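Local coordinates for protein DspB (Aggregatibacter actinomycetemcomitans, PDB 1YHT) that disperses biofilms as a family 20 glycoside hydrolase, probably by cleaving beta-linked N-acetylhexosamine units from the matrix polysaccharide, at residues Y30-I35 / D98-Y103; A61-S64 / R70-N73; S64-Q69 / M164-D169; G80-P85 / F91-Q96. All coordinates share one frame; numbering follows the deposited sequence.

Contact 1: residues Y30-I35 / D98-Y103; sequences YSPEVI and DDIKAY
Ile-35 and Ile-100 share one conformation: CG1 lies anti to the carbonyl carbon (chi1 -70° and -68°), which turns CG2 anti to the backbone N, and beyond CG1 each chain runs out extended to CD1. Because the two side chains cross at about a right angle, they meet at two matching pairs of methyls, CG2 of Ile-35 lying 3.9 Å from CG2 of Ile-100 and CD1 of Ile-35 lying 4.1 Å from CD1 of Ile-100. Pro-32, one helical turn before Ile-35, supplies the other half of the seam. Both its CA and its CB lie 4.2 Å from CD1 of Ile-100, so this one methyl is placed against the proline and Ile-35 together. Pro-32 and Ile-100 also have the closest backbones, their CA atoms being 6.6 Å apart.

The parent strands of the TIM barrel, 18-24 and 49-53, are parallel neighbours, and the contact joins the two helices that follow them, 32-44 and 94-106. Pro-32 stands in the first turn of helix 32-44, just after the N-cap Ser-31, whose OG accepts from Val-34 N at 3.1 Å along a nearly straight N-H line (163°). Leu-92, from the approach to helix 94-106, packs on both Pro-32 and Ile-35. The polar fastening between the helices lies beside this apolar seam: Asp-99 forms a salt bridge with Lys-36, and Tyr-103 OH is hydrogen-bonded to Asp-40.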
loop_
_atom_site.group_PDB
_atom_site.type_symbol
_atom_site.label_atom_id
_atom_site.label_comp_id
_atom_site.label_asym_id
_atom_site.label_seq_id
_atom_site.Cartn_x
_atom_site.Cartn_y
_atom_site.Cartn_z
ATOM N N TYR A 30 -3.880 -5.771 12.988
ATOM C CA TYR A 30 -3.990 -4.778 14.042
ATOM C C TYR A 30 -5.454 -4.591 14.455
ATOM O O TYR A 30 -6.378 -4.456 13.625
ATOM C CB TYR A 30 -3.398 -3.411 13.596
ATOM C CG TYR A 30 -1.925 -3.466 13.183
ATOM C CD1 TYR A 30 -0.920 -2.917 13.995
ATOM C CD2 TYR A 30 -1.546 -4.063 12.006
ATOM C CE1 TYR A 30 0.417 -2.919 13.618
ATOM C CE2 TYR A 30 -0.187 -4.120 11.617
ATOM C CZ TYR A 30 0.781 -3.533 12.411
ATOM O OH TYR A 30 2.107 -3.590 12.049
ATOM N N SER A 31 -5.660 -4.590 15.760
ATOM C CA SER A 31 -6.980 -4.428 16.340
ATOM C C SER A 31 -7.577 -3.066 15.983
ATOM O O SER A 31 -6.853 -2.118 15.752
ATOM C CB SER A 31 -6.903 -4.614 17.853
ATOM O OG SER A 31 -6.400 -3.449 18.482
ATOM N N PRO A 32 -8.900 -2.966 15.892
ATOM C CA PRO A 32 -9.484 -1.621 15.759
ATOM C C PRO A 32 -8.951 -0.561 16.733
ATOM O O PRO A 32 -8.665 0.572 16.337
ATOM C CB PRO A 32 -10.979 -1.877 15.997
ATOM C CG PRO A 32 -11.190 -3.246 15.466
ATOM C CD PRO A 32 -9.937 -4.015 15.815
ATOM N N GLU A 33 -8.781 -0.946 17.988
ATOM C CA GLU A 33 -8.225 -0.047 19.008
ATOM C C GLU A 33 -6.857 0.519 18.619
ATOM O O GLU A 33 -6.620 1.700 18.738
ATOM C CB GLU A 33 -8.123 -0.755 20.366
ATOM C CG GLU A 33 -9.418 -0.784 21.174
ATOM C CD GLU A 33 -9.804 0.537 21.819
ATOM O OE1 GLU A 33 -8.918 1.414 21.941
ATOM O OE2 GLU A 33 -11.016 0.691 22.184
ATOM N N VAL A 34 -5.968 -0.350 18.177
ATOM C CA VAL A 34 -4.625 0.031 17.777
ATOM C C VAL A 34 -4.646 0.840 16.488
ATOM O O VAL A 34 -3.902 1.805 16.355
ATOM C CB VAL A 34 -3.723 -1.190 17.655
ATOM C CG1 VAL A 34 -2.402 -0.831 17.031
ATOM C CG2 VAL A 34 -3.530 -1.882 19.048
ATOM N N ILE A 35 -5.521 0.481 15.541
ATOM C CA ILE A 35 -5.684 1.275 14.330
ATOM C C ILE A 35 -6.125 2.701 14.662
ATOM O O ILE A 35 -5.612 3.675 14.092
ATOM C CB ILE A 35 -6.648 0.599 13.353
ATOM C CG1 ILE A 35 -5.964 -0.678 12.758
ATOM C CG2 ILE A 35 -6.982 1.565 12.219
ATOM C CD1 ILE A 35 -6.836 -1.541 11.902
ATOM N N ASP A 98 -16.678 0.144 9.941
ATOM C CA ASP A 98 -17.544 1.322 10.083
ATOM C C ASP A 98 -17.189 2.155 11.331
ATOM O O ASP A 98 -17.194 3.363 11.288
ATOM C CB ASP A 98 -19.009 0.922 10.163
ATOM C CG ASP A 98 -19.586 0.496 8.822
ATOM O OD1 ASP A 98 -18.981 0.779 7.751
ATOM O OD2 ASP A 98 -20.681 -0.118 8.868
ATOM N N ASP A 99 -16.811 1.477 12.406
ATOM C CA ASP A 99 -16.278 2.099 13.606
ATOM C C ASP A 99 -14.924 2.867 13.309
ATOM O O ASP A 99 -14.756 4.038 13.682
ATOM C CB ASP A 99 -16.077 1.019 14.685
ATOM C CG ASP A 99 -15.520 1.586 16.016
ATOM O OD1 ASP A 99 -15.876 2.706 16.389
ATOM O OD2 ASP A 99 -14.713 0.898 16.671
ATOM N N ILE A 100 -14.021 2.234 12.563
ATOM C CA ILE A 100 -12.743 2.871 12.193
ATOM C C ILE A 100 -12.987 4.087 11.278
ATOM O O ILE A 100 -12.340 5.101 11.452
ATOM C CB ILE A 100 -11.802 1.843 11.521
ATOM C CG1 ILE A 100 -11.375 0.793 12.565
ATOM C CG2 ILE A 100 -10.555 2.505 10.899
ATOM C CD1 ILE A 100 -10.838 -0.498 11.982
ATOM N N LYS A 101 -13.904 3.935 10.312
ATOM C CA LYS A 101 -14.247 4.959 9.339
ATOM C C LYS A 101 -14.761 6.208 10.018
ATOM O O LYS A 101 -14.293 7.316 9.720
ATOM C CB LYS A 101 -15.316 4.438 8.365
ATOM C CG LYS A 101 -14.803 3.407 7.355
ATOM C CD LYS A 101 -15.911 2.612 6.672
ATOM C CE LYS A 101 -17.082 3.456 6.152
ATOM N NZ LYS A 101 -18.262 2.565 5.740
ATOM N N ALA A 102 -15.736 6.028 10.917
ATOM C CA ALA A 102 -16.282 7.135 11.730
ATOM C C ALA A 102 -15.171 7.858 12.529
ATOM O O ALA A 102 -15.095 9.090 12.567
ATOM C CB ALA A 102 -17.424 6.620 12.653
ATOM N N TYR A 103 -14.266 7.088 13.102
ATOM C CA TYR A 103 -13.247 7.640 13.953
ATOM C C TYR A 103 -12.283 8.467 13.077
ATOM O O TYR A 103 -11.980 9.634 13.411
ATOM C CB TYR A 103 -12.543 6.521 14.701
ATOM C CG TYR A 103 -11.650 7.023 15.778
ATOM C CD1 TYR A 103 -12.179 7.373 17.014
ATOM C CD2 TYR A 103 -10.269 7.179 15.571
ATOM C CE1 TYR A 103 -11.347 7.902 18.038
ATOM C CE2 TYR A 103 -9.454 7.685 16.567
ATOM C CZ TYR A 103 -10.002 8.068 17.798
ATOM O OH TYR A 103 -9.190 8.571 18.809
#

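Contact 2: residues A61-S64 / R70-N73; sequences AIES and RAEN
The long excursion between barrel strand 49-53 and helix 94-106 doubles back here, and Glu-63 and Arg-70 join its two limbs by a salt bridge. Glu-63 reaches across with CG anti to its backbone N (chi1 -173°) and the rest of the chain extended, delivering OE2 to two donors. Arg-70 NE bonds to Glu-63 OE2 at 2.8 Å, on the anti side of the carboxylate and close to the guanidinium plane. From the other face of the carboxylate comes Ala-71 N, 2.9 Å from Glu-63 OE2; its N-H points almost straight at the oxygen (174°) but arrives well above the carboxylate plane. Arg-70 NH2 adds a weak, bent bond to the same OE2 at 3.4 Å. The arginine chain is bent at chi2 and chi3, folding it back so that CD also lies 3.4 Å from Ser-64 O. Next to the polar grip, CB of Ala-71 packs 3.7 Å from Glu-63 OE1. That second oxygen accepts from Tyr-94 N, while backbone bonds from Ala-61 and Glu-63 go to Leu-92; the pair thus sits against the start of helix 94-106, with the Arg-70 side chain also touching Tyr-94 of that helix.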
loop_
_atom_site.group_PDB
_atom_site.type_symbol
_atom_site.label_atom_id
_atom_site.label_comp_id
_atom_site.label_asym_id
_atom_site.label_seq_id
_atom_site.Cartn_x
_atom_site.Cartn_y
_atom_site.Cartn_z
ATOM N N ALA A 61 -7.416 -8.928 4.616
ATOM C CA ALA A 61 -7.719 -8.686 6.015
ATOM C C ALA A 61 -9.009 -7.903 6.310
ATOM O O ALA A 61 -9.132 -7.319 7.391
ATOM C CB ALA A 61 -6.547 -7.989 6.664
ATOM N N ILE A 62 -9.964 -7.905 5.381
ATOM C CA ILE A 62 -11.291 -7.326 5.608
ATOM C C ILE A 62 -12.361 -8.255 5.124
ATOM O O ILE A 62 -12.127 -9.110 4.288
ATOM C CB ILE A 62 -11.478 -5.913 4.926
ATOM C CG1 ILE A 62 -11.481 -6.011 3.398
ATOM C CG2 ILE A 62 -10.371 -5.015 5.367
ATOM C CD1 ILE A 62 -11.493 -4.627 2.697
ATOM N N GLU A 63 -13.564 -8.030 5.637
ATOM C CA GLU A 63 -14.720 -8.769 5.247
ATOM C C GLU A 63 -15.058 -8.549 3.764
ATOM O O GLU A 63 -14.815 -7.456 3.187
ATOM C CB GLU A 63 -15.905 -8.382 6.138
ATOM C CG GLU A 63 -17.138 -9.225 5.934
ATOM C CD GLU A 63 -18.163 -9.171 7.069
ATOM O OE1 GLU A 63 -18.067 -8.357 8.029
ATOM O OE2 GLU A 63 -19.049 -10.023 7.006
ATOM N N SER A 64 -15.666 -9.574 3.164
ATOM C CA SER A 64 -16.003 -9.549 1.728
ATOM C C SER A 64 -17.187 -10.462 1.398
ATOM O O SER A 64 -17.139 -11.659 1.690
ATOM C CB SER A 64 -14.826 -10.016 0.872
ATOM O OG SER A 64 -15.183 -10.019 -0.516
ATOM N N ARG A 70 -16.982 -13.931 5.591
ATOM C CA ARG A 70 -18.059 -13.283 6.288
ATOM C C ARG A 70 -17.894 -13.459 7.809
ATOM O O ARG A 70 -17.474 -14.528 8.313
ATOM C CB ARG A 70 -19.409 -13.813 5.800
ATOM C CG ARG A 70 -19.783 -13.537 4.307
ATOM C CD ARG A 70 -19.740 -12.064 3.900
ATOM N NE ARG A 70 -20.397 -11.149 4.822
ATOM C CZ ARG A 70 -21.713 -10.962 4.921
ATOM N NH1 ARG A 70 -22.552 -11.660 4.168
ATOM N NH2 ARG A 70 -22.214 -10.101 5.800
ATOM N N ALA A 71 -18.232 -12.390 8.534
ATOM C CA ALA A 71 -18.145 -12.376 10.003
ATOM C C ALA A 71 -18.997 -13.493 10.640
ATOM O O ALA A 71 -18.577 -14.161 11.593
ATOM C CB ALA A 71 -18.533 -11.057 10.547
ATOM N N GLU A 72 -20.148 -13.735 10.062
ATOM C CA GLU A 72 -21.015 -14.759 10.548
ATOM C C GLU A 72 -20.392 -16.152 10.414
ATOM O O GLU A 72 -20.738 -17.017 11.226
ATOM C CB GLU A 72 -22.367 -14.636 9.826
ATOM C CG GLU A 72 -23.573 -15.267 10.459
ATOM C CD GLU A 72 -24.866 -14.733 9.807
ATOM O OE1 GLU A 72 -25.303 -13.617 10.216
ATOM O OE2 GLU A 72 -25.400 -15.392 8.877
ATOM N N ASN A 73 -19.472 -16.353 9.441
ATOM C CA ASN A 73 -18.795 -17.653 9.171
ATOM C C ASN A 73 -17.533 -17.846 10.028
ATOM O O ASN A 73 -17.010 -18.941 10.151
ATOM C CB ASN A 73 -18.796 -18.103 7.611
ATOM C CG ASN A 73 -17.467 -17.769 6.681
ATOM O OD1 ASN A 73 -16.383 -18.455 6.768
ATOM N ND2 ASN A 73 -17.670 -16.869 5.624
#

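Contact 3: residues S64-Q69 / M164-D169; sequences SHLLNQ and MSEVID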
loop_
_atom_site.group_PDB
_atom_site.type_symbol
_atom_site.label_atom_id
_atom_site.label_comp_id
_atom_site.label_asym_id
_atom_site.label_seq_id
_atom_site.Cartn_x
_atom_site.Cartn_y
_atom_site.Cartn_z
ATOM N N SER A 64 -15.666 -9.574 3.164
ATOM C CA SER A 64 -16.003 -9.549 1.728
ATOM C C SER A 64 -17.187 -10.462 1.398
ATOM O O SER A 64 -17.139 -11.659 1.690
ATOM C CB SER A 64 -14.826 -10.016 0.872
ATOM O OG SER A 64 -15.183 -10.019 -0.516
ATOM N N HIS A 65 -18.228 -9.882 0.793
ATOM C CA HIS A 65 -19.276 -10.677 0.123
ATOM C C HIS A 65 -18.725 -11.410 -1.119
ATOM O O HIS A 65 -18.932 -12.589 -1.300
ATOM C CB HIS A 65 -20.434 -9.768 -0.334
ATOM C CG HIS A 65 -21.454 -9.464 0.722
ATOM N ND1 HIS A 65 -21.166 -8.737 1.856
ATOM C CD2 HIS A 65 -22.785 -9.728 0.762
ATOM C CE1 HIS A 65 -22.273 -8.614 2.578
ATOM N NE2 HIS A 65 -23.269 -9.231 1.945
ATOM N N LEU A 66 -17.994 -10.681 -1.967
ATOM C CA LEU A 66 -17.506 -11.254 -3.241
ATOM C C LEU A 66 -16.565 -12.437 -3.048
ATOM O O LEU A 66 -16.609 -13.429 -3.810
ATOM C CB LEU A 66 -16.818 -10.152 -4.081
ATOM C CG LEU A 66 -17.637 -9.367 -5.115
ATOM C CD1 LEU A 66 -18.835 -8.800 -4.561
ATOM C CD2 LEU A 66 -16.808 -8.240 -5.685
ATOM N N LEU A 67 -15.683 -12.339 -2.057
ATOM C CA LEU A 67 -14.758 -13.434 -1.739
ATOM C C LEU A 67 -15.297 -14.386 -0.668
ATOM O O LEU A 67 -14.632 -15.328 -0.295
ATOM C CB LEU A 67 -13.400 -12.896 -1.348
ATOM C CG LEU A 67 -12.813 -11.883 -2.335
ATOM C CD1 LEU A 67 -11.605 -11.259 -1.748
ATOM C CD2 LEU A 67 -12.479 -12.491 -3.682
ATOM N N ASN A 68 -16.518 -14.125 -0.221
ATOM C CA ASN A 68 -17.236 -14.909 0.763
ATOM C C ASN A 68 -16.422 -15.173 2.062
ATOM O O ASN A 68 -16.164 -16.307 2.424
ATOM C CB ASN A 68 -17.800 -16.225 0.163
ATOM C CG ASN A 68 -18.815 -16.871 1.071
ATOM O OD1 ASN A 68 -19.343 -16.222 1.970
ATOM N ND2 ASN A 68 -19.105 -18.155 0.848
ATOM N N GLN A 69 -15.978 -14.086 2.685
ATOM C CA GLN A 69 -15.266 -14.074 3.940
ATOM C C GLN A 69 -16.129 -13.251 4.838
ATOM O O GLN A 69 -16.091 -12.004 4.801
ATOM C CB GLN A 69 -13.872 -13.431 3.781
ATOM C CG GLN A 69 -13.155 -13.281 5.118
ATOM C CD GLN A 69 -11.670 -13.109 4.969
ATOM O OE1 GLN A 69 -10.927 -14.095 5.037
ATOM N NE2 GLN A 69 -11.219 -11.839 4.782
ATOM N N MET A 164 -12.974 -4.167 -6.609
ATOM C CA MET A 164 -12.774 -2.730 -6.349
ATOM C C MET A 164 -14.072 -2.031 -5.956
ATOM O O MET A 164 -14.079 -1.245 -5.002
ATOM C CB MET A 164 -12.157 -2.034 -7.546
ATOM C CG MET A 164 -10.731 -2.485 -7.864
ATOM S SD MET A 164 -10.203 -1.905 -9.526
ATOM C CE MET A 164 -10.055 -0.139 -9.237
ATOM N N SER A 165 -15.168 -2.332 -6.658
ATOM C CA SER A 165 -16.480 -1.738 -6.313
ATOM C C SER A 165 -16.930 -2.032 -4.879
ATOM O O SER A 165 -17.483 -1.170 -4.181
ATOM C CB SER A 165 -17.543 -2.231 -7.300
ATOM O OG SER A 165 -17.264 -1.732 -8.602
ATOM N N GLU A 166 -16.723 -3.280 -4.445
ATOM C CA GLU A 166 -17.014 -3.673 -3.081
ATOM C C GLU A 166 -16.155 -2.905 -2.067
ATOM O O GLU A 166 -16.654 -2.403 -1.045
ATOM C CB GLU A 166 -16.787 -5.168 -2.941
ATOM C CG GLU A 166 -17.145 -5.658 -1.536
ATOM C CD GLU A 166 -16.963 -7.147 -1.368
ATOM O OE1 GLU A 166 -15.846 -7.556 -1.005
ATOM O OE2 GLU A 166 -17.945 -7.871 -1.557
ATOM N N VAL A 167 -14.858 -2.820 -2.342
ATOM C CA VAL A 167 -13.911 -2.087 -1.458
ATOM C C VAL A 167 -14.283 -0.599 -1.377
ATOM O O VAL A 167 -14.351 -0.000 -0.290
ATOM C CB VAL A 167 -12.474 -2.318 -1.883
ATOM C CG1 VAL A 167 -11.543 -1.380 -1.146
ATOM C CG2 VAL A 167 -12.063 -3.770 -1.636
ATOM N N ILE A 168 -14.633 -0.033 -2.518
ATOM C CA ILE A 168 -15.133 1.344 -2.566
ATOM C C ILE A 168 -16.386 1.527 -1.720
ATOM O O ILE A 168 -16.476 2.468 -0.916
ATOM C CB ILE A 168 -15.373 1.761 -4.046
ATOM C CG1 ILE A 168 -14.044 1.871 -4.733
ATOM C CG2 ILE A 168 -16.126 3.107 -4.150
ATOM C CD1 ILE A 168 -14.106 2.035 -6.210
ATOM N N ASP A 169 -17.339 0.612 -1.843
ATOM C CA ASP A 169 -18.555 0.643 -1.022
ATOM C C ASP A 169 -18.284 0.543 0.492
ATOM O O ASP A 169 -18.906 1.241 1.303
ATOM C CB ASP A 169 -19.497 -0.490 -1.392
ATOM C CG ASP A 169 -20.192 -0.267 -2.730
ATOM O OD1 ASP A 169 -20.144 0.849 -3.263
ATOM O OD2 ASP A 169 -20.805 -1.209 -3.216
#
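Ser-64 OG is gripped from two sides: it donates to Glu-166 OE1 at 2.6 Å and accepts from Leu-67 N at 2.8 Å, the N-H pointing almost straight at it (167°). The second bond, from an amide three residues on, is an ST motif, and it helps to hold the hydroxyl oxygen where its hydrogen can point at the carboxylate. Glu-166 spans the gap from helix 154-171 as an extended arm, CG anti to the backbone N (chi1 -177°), and presents its carboxylate to the loop end-on. OE1 receives the serine through its syn lone pair. OE2 likewise uses its syn lone pair, here for Leu-66 N at 2.8 Å, with His-65 N close by at 3.1 Å from the same OE2.

A tight reversal of the chain sets these donors side by side. A type I turn runs from His-65 to Asn-68, and Asn-68, with positive phi, forms with Gln-69 a G1 bulge opposite Ser-64, whose backbone pairs with Gln-69 in both directions. Leu-66 comes toward the arm from the opposite direction: its CD1 is 3.3 Å from Glu-166 OE2, while its CD2 touches the aliphatic base, 4.1 Å from Glu-166 CB. His-65 turns its ring elsewhere, ND1 bonding to Tyr-94 OH. A glycerol, probably from the crystallisation liquor, is bound by Asp-169 one turn of helix further on and lies near Glu-166.

With the Ser-64 hydroxyl and the Leu-66 N-H donating into its two syn positions, Glu-166 is probably ionised; these donors would stabilise the carboxylate and partly offset its charge.

Contact 4: residues G80-P85 / F91-Q96; sequences GIYINP and FLSYRQ
Tyr-82 and Phe-91 make the close-packed half of the contact. CB of Tyr-82 stands over one face of the Phe-91 ring, 4.2 Å from its centroid and 16° off the normal, displaced toward the rim: a CH-pi contact. Phe-91 takes the crowded rotamer, CG between backbone N and carbonyl carbon (chi1 65°), which turns its ring back toward segment 80-85, where Asn-84 N approaches the ring edge. The backbones are joined beside it by Phe-91 N to Tyr-82 O, 2.9 Å. The tyrosine ring in turn lies against Ser-93, its CE2 3.6 Å from Ser-93 CB, and has Gln-96 CD at its edge.

The other side is looser and partly bridged by water. One molecule accepts from Tyr-82 N and donates to Phe-91 O (2.6 Å) and Gln-96 OE1; a second bridges Tyr-82 OH and Ser-93 OG. A direct bond here is bent (N-H...O 133°): Gln-96 NE2 reaches Gly-80 O at 3.0 Å, from above the carbonyl plane.

The same Gln-96 is also tied to Ser-93 within its own segment. Gln-96 N bonds to Ser-93 OG at 3.0 Å and Ser-93 N to Gln-96 OE1 at 2.9 Å, a reciprocal pair that defines the capping box at the N terminus of helix 94-106, directly after the small antiparallel sheet.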
loop_
_atom_site.group_PDB
_atom_site.type_symbol
_atom_site.label_atom_id
_atom_site.label_comp_id
_atom_site.label_asym_id
_atom_site.label_seq_id
_atom_site.Cartn_x
_atom_site.Cartn_y
_atom_site.Cartn_z
ATOM N N GLY A 80 -12.269 -9.978 20.240
ATOM C CA GLY A 80 -13.227 -9.402 19.282
ATOM C C GLY A 80 -12.783 -9.614 17.850
ATOM O O GLY A 80 -13.483 -9.244 16.942
ATOM N N ILE A 81 -11.637 -10.238 17.629
ATOM C CA ILE A 81 -11.088 -10.362 16.253
ATOM C C ILE A 81 -11.620 -11.641 15.549
ATOM O O ILE A 81 -11.537 -12.744 16.109
ATOM C CB ILE A 81 -9.556 -10.256 16.285
ATOM C CG1 ILE A 81 -9.200 -8.790 16.627
ATOM C CG2 ILE A 81 -8.921 -10.690 14.934
ATOM C CD1 ILE A 81 -7.749 -8.570 16.896
ATOM N N TYR A 82 -12.199 -11.465 14.362
ATOM C CA TYR A 82 -12.774 -12.536 13.563
ATOM C C TYR A 82 -11.664 -13.299 12.799
ATOM O O TYR A 82 -10.803 -12.696 12.157
ATOM C CB TYR A 82 -13.822 -11.981 12.557
ATOM C CG TYR A 82 -15.024 -11.364 13.237
ATOM C CD1 TYR A 82 -16.096 -12.153 13.685
ATOM C CD2 TYR A 82 -15.080 -10.004 13.466
ATOM C CE1 TYR A 82 -17.199 -11.583 14.333
ATOM C CE2 TYR A 82 -16.168 -9.421 14.138
ATOM C CZ TYR A 82 -17.216 -10.210 14.539
ATOM O OH TYR A 82 -18.244 -9.615 15.191
ATOM N N ILE A 83 -11.729 -14.630 12.864
ATOM C CA ILE A 83 -10.789 -15.510 12.220
ATOM C C ILE A 83 -11.520 -16.330 11.171
ATOM O O ILE A 83 -12.468 -17.024 11.477
ATOM C CB ILE A 83 -10.142 -16.451 13.239
ATOM C CG1 ILE A 83 -9.375 -15.654 14.325
ATOM C CG2 ILE A 83 -9.249 -17.496 12.536
ATOM C CD1 ILE A 83 -8.186 -14.932 13.903
ATOM N N ASN A 84 -11.069 -16.256 9.930
ATOM C CA ASN A 84 -11.663 -17.081 8.881
ATOM C C ASN A 84 -11.277 -18.549 9.171
ATOM O O ASN A 84 -10.112 -18.863 9.151
ATOM C CB ASN A 84 -11.145 -16.624 7.504
ATOM C CG ASN A 84 -11.692 -17.476 6.353
ATOM O OD1 ASN A 84 -11.874 -18.690 6.506
ATOM N ND2 ASN A 84 -11.961 -16.851 5.214
ATOM N N PRO A 85 -12.246 -19.435 9.461
ATOM C CA PRO A 85 -11.793 -20.760 9.861
ATOM C C PRO A 85 -11.115 -21.554 8.725
ATOM O O PRO A 85 -10.450 -22.514 9.026
ATOM C CB PRO A 85 -13.078 -21.462 10.316
ATOM C CG PRO A 85 -14.165 -20.799 9.516
ATOM C CD PRO A 85 -13.714 -19.329 9.472
ATOM N N PHE A 91 -9.709 -11.066 9.959
ATOM C CA PHE A 91 -10.189 -9.976 9.107
ATOM C C PHE A 91 -11.060 -9.029 9.889
ATOM O O PHE A 91 -11.671 -9.388 10.914
ATOM C CB PHE A 91 -10.880 -10.524 7.869
ATOM C CG PHE A 91 -12.135 -11.291 8.164
ATOM C CD1 PHE A 91 -13.371 -10.639 8.139
ATOM C CD2 PHE A 91 -12.102 -12.654 8.446
ATOM C CE1 PHE A 91 -14.558 -11.341 8.382
ATOM C CE2 PHE A 91 -13.281 -13.347 8.689
ATOM C CZ PHE A 91 -14.508 -12.681 8.667
ATOM N N LEU A 92 -11.109 -7.786 9.428
ATOM C CA LEU A 92 -11.968 -6.765 10.049
ATOM C C LEU A 92 -13.360 -6.955 9.538
ATOM O O LEU A 92 -13.574 -7.015 8.315
ATOM C CB LEU A 92 -11.462 -5.350 9.722
ATOM C CG LEU A 92 -10.148 -4.958 10.371
ATOM C CD1 LEU A 92 -9.553 -3.692 9.723
ATOM C CD2 LEU A 92 -10.264 -4.815 11.905
ATOM N N SER A 93 -14.331 -7.004 10.446
ATOM C CA SER A 93 -15.709 -7.051 10.046
ATOM C C SER A 93 -16.140 -5.699 9.493
ATOM O O SER A 93 -15.524 -4.676 9.767
ATOM C CB SER A 93 -16.621 -7.412 11.232
ATOM O OG SER A 93 -16.751 -6.297 12.099
ATOM N N TYR A 94 -17.239 -5.700 8.749
ATOM C CA TYR A 94 -17.830 -4.446 8.274
ATOM C C TYR A 94 -18.211 -3.482 9.427
ATOM O O TYR A 94 -18.052 -2.282 9.302
ATOM C CB TYR A 94 -19.102 -4.712 7.493
ATOM C CG TYR A 94 -18.954 -5.480 6.208
ATOM C CD1 TYR A 94 -17.954 -5.174 5.265
ATOM C CD2 TYR A 94 -19.854 -6.483 5.897
ATOM C CE1 TYR A 94 -17.859 -5.884 4.074
ATOM C CE2 TYR A 94 -19.768 -7.189 4.668
ATOM C CZ TYR A 94 -18.758 -6.884 3.789
ATOM O OH TYR A 94 -18.710 -7.624 2.592
ATOM N N ARG A 95 -18.746 -4.011 10.519
ATOM C CA ARG A 95 -19.036 -3.183 11.706
ATOM C C ARG A 95 -17.789 -2.556 12.306
ATOM O O ARG A 95 -17.750 -1.356 12.612
ATOM C CB ARG A 95 -19.800 -4.013 12.744
ATOM C CG ARG A 95 -19.966 -3.345 14.136
ATOM C CD ARG A 95 -21.106 -4.003 14.960
ATOM N NE ARG A 95 -22.038 -2.946 15.446
ATOM C CZ ARG A 95 -23.140 -2.514 14.821
ATOM N NH1 ARG A 95 -23.549 -3.062 13.667
ATOM N NH2 ARG A 95 -23.872 -1.531 15.377
ATOM N N GLN A 96 -16.744 -3.358 12.428
ATOM C CA GLN A 96 -15.441 -2.862 12.831
ATOM C C GLN A 96 -14.897 -1.787 11.900
ATOM O O GLN A 96 -14.422 -0.750 12.354
ATOM C CB GLN A 96 -14.431 -3.994 12.955
ATOM C CG GLN A 96 -14.721 -4.845 14.164
ATOM C CD GLN A 96 -13.944 -6.154 14.207
ATOM O OE1 GLN A 96 -13.429 -6.623 13.203
ATOM N NE2 GLN A 96 -13.864 -6.744 15.398
HETATM O O HOH W 1 -11.744 -8.831 13.465
HETATM O O HOH W 2 -18.565 -7.052 14.069
#

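How the contacts relate
From the N terminus, segment 30-35 opens contact 1 at the start of the first of these barrel helices, and 98-103 closes it on the next one, 94-106. Contacts 2 and 4 both fall within that span, one after the other: 61-64 returns to 70-73, then 80-85 to 91-96. Contact 3 leaves from Ser-64, shared with contact 2, and closes only at 164-169 on helix 154-171; it therefore crosses contact 1 and encloses contact 4. Leu-92 of contact 4 packs on Pro-32, Ile-35 and Ile-100 of contact 1. Hydrogen bonds of Glu-63 and of His-65 with Tyr-94, and of Gln-69 with Asn-84, couple contacts 2, 3 and 4, joining excursion, small sheet and barrel helices.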